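Long-range contact in phosphoribosylformylglycinamidine synthase 2 (PDB 3VIU), which belongs to the PurM-like AIR synthase-related family, with two copies of the paired N- and C-terminal domains, and holds ADP and magnesium in this model: residues 395-404 against 623-632. Sequence-based numbering, arbitrary orientation.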
ATOM      1  N   LEU A 395      24.159  -6.287 -17.550  1.00 16.64           N
ATOM      2  CA  LEU A 395      23.276  -7.128 -16.748  1.00 16.53           C
ATOM      3  C   LEU A 395      23.817  -7.261 -15.326  1.00 17.77           C
ATOM      4  O   LEU A 395      23.053  -7.204 -14.363  1.00 16.66           O
ATOM      5  CB  LEU A 395      23.121  -8.515 -17.379  1.00 14.88           C
ATOM      6  CG  LEU A 395      22.384  -9.559 -16.530  1.00 15.08           C
ATOM      7  CD1 LEU A 395      20.973  -9.076 -16.209  1.00 15.67           C
ATOM      8  CD2 LEU A 395      22.344 -10.884 -17.270  1.00 14.38           C
ATOM      9  N   ARG A 396      25.133  -7.435 -15.197  1.00 18.50           N
ATOM     10  CA  ARG A 396      25.748  -7.555 -13.878  1.00 19.91           C
ATOM     11  C   ARG A 396      25.626  -6.239 -13.122  1.00 18.79           C
ATOM     12  O   ARG A 396      25.400  -6.231 -11.912  1.00 19.91           O
ATOM     13  CB  ARG A 396      27.232  -7.951 -13.985  1.00 22.08           C
ATOM     14  CG  ARG A 396      27.490  -9.388 -14.464  1.00 25.65           C
ATOM     15  CD  ARG A 396      28.920  -9.846 -14.147  1.00 28.20           C
ATOM     16  NE  ARG A 396      29.928  -9.161 -14.953  1.00 29.65           N
ATOM     17  CZ  ARG A 396      30.371  -9.602 -16.128  1.00 31.29           C
ATOM     18  NH1 ARG A 396      29.902 -10.734 -16.637  1.00 31.81           N
ATOM     19  NH2 ARG A 396      31.270  -8.900 -16.806  1.00 31.79           N
ATOM     20  N   ARG A 397      25.760  -5.124 -13.833  1.00 18.10           N
ATOM     21  CA  ARG A 397      25.660  -3.819 -13.188  1.00 17.68           C
ATOM     22  C   ARG A 397      24.231  -3.511 -12.738  1.00 16.87           C
ATOM     23  O   ARG A 397      24.026  -2.857 -11.710  1.00 14.27           O
ATOM     24  CB  ARG A 397      26.184  -2.718 -14.120  1.00 18.58           C
ATOM     25  CG  ARG A 397      27.701  -2.753 -14.301  1.00 23.00           C
ATOM     26  CD  ARG A 397      28.166  -1.883 -15.462  1.00 26.67           C
ATOM     27  NE  ARG A 397      27.958  -0.448 -15.253  1.00 29.67           N
ATOM     28  CZ  ARG A 397      28.078   0.472 -16.213  1.00 30.84           C
ATOM     29  NH1 ARG A 397      28.400   0.111 -17.453  1.00 26.86           N
ATOM     30  NH2 ARG A 397      27.878   1.756 -15.935  1.00 32.19           N
ATOM     31  N   LEU A 398      23.247  -3.989 -13.503  1.00 15.71           N
ATOM     32  CA  LEU A 398      21.839  -3.772 -13.162  1.00 14.74           C
ATOM     33  C   LEU A 398      21.443  -4.610 -11.949  1.00 14.80           C
ATOM     34  O   LEU A 398      20.722  -4.139 -11.062  1.00 13.98           O
ATOM     35  CB  LEU A 398      20.930  -4.128 -14.342  1.00 11.70           C
ATOM     36  CG  LEU A 398      20.818  -3.072 -15.439  1.00 14.62           C
ATOM     37  CD1 LEU A 398      20.021  -3.632 -16.607  1.00 17.23           C
ATOM     38  CD2 LEU A 398      20.158  -1.809 -14.883  1.00 14.39           C
ATOM     39  N   LEU A 399      21.911  -5.854 -11.922  1.00 14.14           N
ATOM     40  CA  LEU A 399      21.605  -6.752 -10.822  1.00 14.46           C
ATOM     41  C   LEU A 399      22.188  -6.177  -9.540  1.00 14.93           C
ATOM     42  O   LEU A 399      21.599  -6.311  -8.477  1.00 15.94           O
ATOM     43  CB  LEU A 399      22.182  -8.149 -11.088  1.00 14.13           C
ATOM     44  CG  LEU A 399      21.434  -9.034 -12.093  1.00 11.52           C
ATOM     45  CD1 LEU A 399      22.287 -10.218 -12.465  1.00 10.51           C
ATOM     46  CD2 LEU A 399      20.115  -9.510 -11.496  1.00 10.23           C
ATOM     47  N   ALA A 400      23.334  -5.507  -9.656  1.00 16.34           N
ATOM     48  CA  ALA A 400      24.005  -4.908  -8.499  1.00 15.29           C
ATOM     49  C   ALA A 400      23.420  -3.560  -8.069  1.00 16.29           C
ATOM     50  O   ALA A 400      23.841  -2.987  -7.067  1.00 15.69           O
ATOM     51  CB  ALA A 400      25.490  -4.760  -8.786  1.00 13.84           C
ATOM     52  N   SER A 401      22.455  -3.052  -8.831  1.00 17.29           N
ATOM     53  CA  SER A 401      21.822  -1.783  -8.505  1.00 18.32           C
ATOM     54  C   SER A 401      20.921  -1.955  -7.299  1.00 20.38           C
ATOM     55  O   SER A 401      20.095  -2.864  -7.260  1.00 20.23           O
ATOM     56  CB  SER A 401      20.973  -1.281  -9.671  1.00 20.36           C
ATOM     57  OG  SER A 401      20.041  -0.301  -9.223  1.00 22.74           O
ATOM     58  N   PRO A 402      21.065  -1.080  -6.294  1.00 21.48           N
ATOM     59  CA  PRO A 402      20.248  -1.143  -5.079  1.00 21.47           C
ATOM     60  C   PRO A 402      18.731  -1.170  -5.338  1.00 20.97           C
ATOM     61  O   PRO A 402      17.955  -1.587  -4.478  1.00 22.10           O
ATOM     62  CB  PRO A 402      20.686   0.100  -4.313  1.00 21.10           C
ATOM     63  CG  PRO A 402      22.140   0.181  -4.655  1.00 22.87           C
ATOM     64  CD  PRO A 402      22.138  -0.078  -6.150  1.00 21.78           C
ATOM     65  N   ASN A 403      18.312  -0.726  -6.513  1.00 18.18           N
ATOM     66  CA  ASN A 403      16.898  -0.715  -6.844  1.00 17.57           C
ATOM     67  C   ASN A 403      16.443  -2.025  -7.487  1.00 17.42           C
ATOM     68  O   ASN A 403      15.243  -2.277  -7.604  1.00 17.96           O
ATOM     69  CB  ASN A 403      16.592   0.459  -7.787  1.00 20.05           C
ATOM     70  CG  ASN A 403      16.502   1.802  -7.057  1.00 22.85           C
ATOM     71  OD1 ASN A 403      16.821   2.850  -7.626  1.00 24.88           O
ATOM     72  ND2 ASN A 403      16.048   1.775  -5.805  1.00 19.11           N
ATOM     73  N   LEU A 404      17.395  -2.862  -7.889  1.00 15.20           N
ATOM     74  CA  LEU A 404      17.077  -4.131  -8.544  1.00 15.25           C
ATOM     75  C   LEU A 404      17.600  -5.375  -7.814  1.00 15.04           C
ATOM     76  O   LEU A 404      17.149  -6.484  -8.077  1.00 14.81           O
ATOM     77  CB  LEU A 404      17.627  -4.109  -9.965  1.00 12.45           C
ATOM     78  CG  LEU A 404      17.226  -2.858 -10.750  1.00 12.62           C
ATOM     79  CD1 LEU A 404      18.011  -2.767 -12.066  1.00  7.00           C
ATOM     80  CD2 LEU A 404      15.726  -2.902 -10.997  1.00 10.62           C
ATOM     81  N   GLU A 623      11.101  -3.600 -14.714  1.00 15.92           N
ATOM     82  CA  GLU A 623      12.318  -2.802 -14.765  1.00 16.86           C
ATOM     83  C   GLU A 623      13.552  -3.653 -15.029  1.00 16.03           C
ATOM     84  O   GLU A 623      13.677  -4.756 -14.496  1.00 15.25           O
ATOM     85  CB  GLU A 623      12.486  -1.973 -13.483  1.00 18.45           C
ATOM     86  CG  GLU A 623      11.776  -2.512 -12.235  1.00 26.63           C
ATOM     87  CD  GLU A 623      10.283  -2.201 -12.186  1.00 27.19           C
ATOM     88  OE1 GLU A 623       9.908  -1.018 -12.364  1.00 28.45           O
ATOM     89  OE2 GLU A 623       9.487  -3.140 -11.951  1.00 29.87           O
ATOM     90  N   GLY A 624      14.446  -3.142 -15.878  1.00 14.17           N
ATOM     91  CA  GLY A 624      15.658  -3.869 -16.210  1.00 16.39           C
ATOM     92  C   GLY A 624      15.561  -4.683 -17.492  1.00 17.18           C
ATOM     93  O   GLY A 624      16.561  -5.200 -17.990  1.00 17.08           O
ATOM     94  N   GLY A 625      14.349  -4.824 -18.020  1.00 18.04           N
ATOM     95  CA  GLY A 625      14.165  -5.556 -19.262  1.00 17.91           C
ATOM     96  C   GLY A 625      14.188  -7.074 -19.231  1.00 18.64           C
ATOM     97  O   GLY A 625      14.338  -7.707 -18.181  1.00 18.75           O
ATOM     98  N   LEU A 626      14.058  -7.647 -20.423  1.00 18.44           N
ATOM     99  CA  LEU A 626      14.022  -9.088 -20.630  1.00 17.47           C
ATOM    100  C   LEU A 626      15.119  -9.890 -19.941  1.00 17.35           C
ATOM    101  O   LEU A 626      14.839 -10.903 -19.309  1.00 19.68           O
ATOM    102  CB  LEU A 626      14.038  -9.395 -22.132  1.00 15.18           C
ATOM    103  CG  LEU A 626      14.134 -10.883 -22.488  1.00 16.89           C
ATOM    104  CD1 LEU A 626      12.954 -11.645 -21.898  1.00 14.93           C
ATOM    105  CD2 LEU A 626      14.175 -11.052 -23.991  1.00 15.95           C
ATOM    106  N   LEU A 627      16.364  -9.451 -20.063  1.00 16.50           N
ATOM    107  CA  LEU A 627      17.471 -10.181 -19.456  1.00 16.31           C
ATOM    108  C   LEU A 627      17.424 -10.199 -17.930  1.00 15.56           C
ATOM    109  O   LEU A 627      17.668 -11.238 -17.310  1.00 12.23           O
ATOM    110  CB  LEU A 627      18.813  -9.621 -19.952  1.00 17.11           C
ATOM    111  CG  LEU A 627      19.558 -10.472 -20.993  1.00 17.97           C
ATOM    112  CD1 LEU A 627      18.613 -11.016 -22.034  1.00 18.11           C
ATOM    113  CD2 LEU A 627      20.635  -9.631 -21.646  1.00 19.81           C
ATOM    114  N   LEU A 628      17.108  -9.062 -17.318  1.00 15.57           N
ATOM    115  CA  LEU A 628      17.037  -9.042 -15.866  1.00 15.65           C
ATOM    116  C   LEU A 628      15.928  -9.987 -15.396  1.00 14.41           C
ATOM    117  O   LEU A 628      16.128 -10.769 -14.468  1.00 15.61           O
ATOM    118  CB  LEU A 628      16.789  -7.629 -15.339  1.00 15.83           C
ATOM    119  CG  LEU A 628      16.984  -7.617 -13.821  1.00 16.79           C
ATOM    120  CD1 LEU A 628      18.169  -6.738 -13.481  1.00 15.90           C
ATOM    121  CD2 LEU A 628      15.720  -7.140 -13.127  1.00 17.82           C
ATOM    122  N   ALA A 629      14.768  -9.933 -16.048  1.00 12.32           N
ATOM    123  CA  ALA A 629      13.662 -10.810 -15.678  1.00 12.01           C
ATOM    124  C   ALA A 629      14.146 -12.251 -15.735  1.00 12.18           C
ATOM    125  O   ALA A 629      13.915 -13.041 -14.820  1.00 11.90           O
ATOM    126  CB  ALA A 629      12.492 -10.621 -16.635  1.00 10.44           C
ATOM    127  N   LEU A 630      14.828 -12.576 -16.827  1.00 12.84           N
ATOM    128  CA  LEU A 630      15.373 -13.905 -17.054  1.00 13.79           C
ATOM    129  C   LEU A 630      16.301 -14.330 -15.912  1.00 14.86           C
ATOM    130  O   LEU A 630      16.184 -15.443 -15.392  1.00 16.64           O
ATOM    131  CB  LEU A 630      16.129 -13.907 -18.380  1.00 13.83           C
ATOM    132  CG  LEU A 630      15.751 -14.868 -19.512  1.00 16.62           C
ATOM    133  CD1 LEU A 630      14.273 -15.194 -19.530  1.00 15.98           C
ATOM    134  CD2 LEU A 630      16.166 -14.217 -20.810  1.00 14.86           C
ATOM    135  N   ALA A 631      17.206 -13.445 -15.502  1.00 13.04           N
ATOM    136  CA  ALA A 631      18.135 -13.780 -14.426  1.00 14.37           C
ATOM    137  C   ALA A 631      17.430 -14.027 -13.088  1.00 13.65           C
ATOM    138  O   ALA A 631      17.826 -14.905 -12.322  1.00 12.95           O
ATOM    139  CB  ALA A 631      19.186 -12.680 -14.273  1.00 11.20           C
ATOM    140  N   GLU A 632      16.387 -13.252 -12.811  1.00 13.84           N
ATOM    141  CA  GLU A 632      15.645 -13.407 -11.562  1.00 13.24           C
ATOM    142  C   GLU A 632      14.992 -14.775 -11.447  1.00 13.01           C
ATOM    143  O   GLU A 632      14.758 -15.262 -10.344  1.00 11.16           O
ATOM    144  CB  GLU A 632      14.574 -12.315 -11.430  1.00 11.40           C
ATOM    145  CG  GLU A 632      15.152 -10.921 -11.198  1.00 16.85           C
ATOM    146  CD  GLU A 632      14.088  -9.846 -11.080  1.00 18.70           C
ATOM    147  OE1 GLU A 632      14.211  -8.985 -10.177  1.00 20.59           O
ATOM    148  OE2 GLU A 632      13.138  -9.852 -11.891  1.00 20.57           O
TER
HETATM  149  O   HOH W   1      15.182  -9.265  -7.682  1.00 31.31           O
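Helices 395-399 and 625-632 come together at L395 and L628, whose CA atoms are 6.6 Å apart, the two segment axes crossing at -66° and approaching to 10.2 Å. The hub is CD1 of L628: it lies 3.9 Å from L398 CB and equally close to L399 CD2, while L404 CD1 reaches it at 4.2 Å from the loop beyond the helix. L628 gets there with CG anti to the backbone N (chi1 -170°), and L399 slides past it in the opposite direction. L395 CD1 instead meets backbone, 4.0 Å from L628 CA, with L627 and A631 CB beside it. L398 CD1 stands 4.0 Å from the carbonyl O of G624, a residue with phi 96°, where a beta carbon would run into L628 CB and the preceding carbonyl O. No direct hydrogen bond spans the interface; a water donates to E632 OE1 at 2.7 Å and only weakly to L404 O. L404 CD2 lies across the aliphatic part of E623, whose bent side chain is about 6 Å from the magnesium ion at D430, N472 and D620. Helix 708-723 covers L399 through L711 and W715, E578 of helix 578-584 touches L398, L404 and E623, and P402 meets F163 of strand 156-163; helix 625-634 belongs to the second AIR synthase-related C-terminal domain.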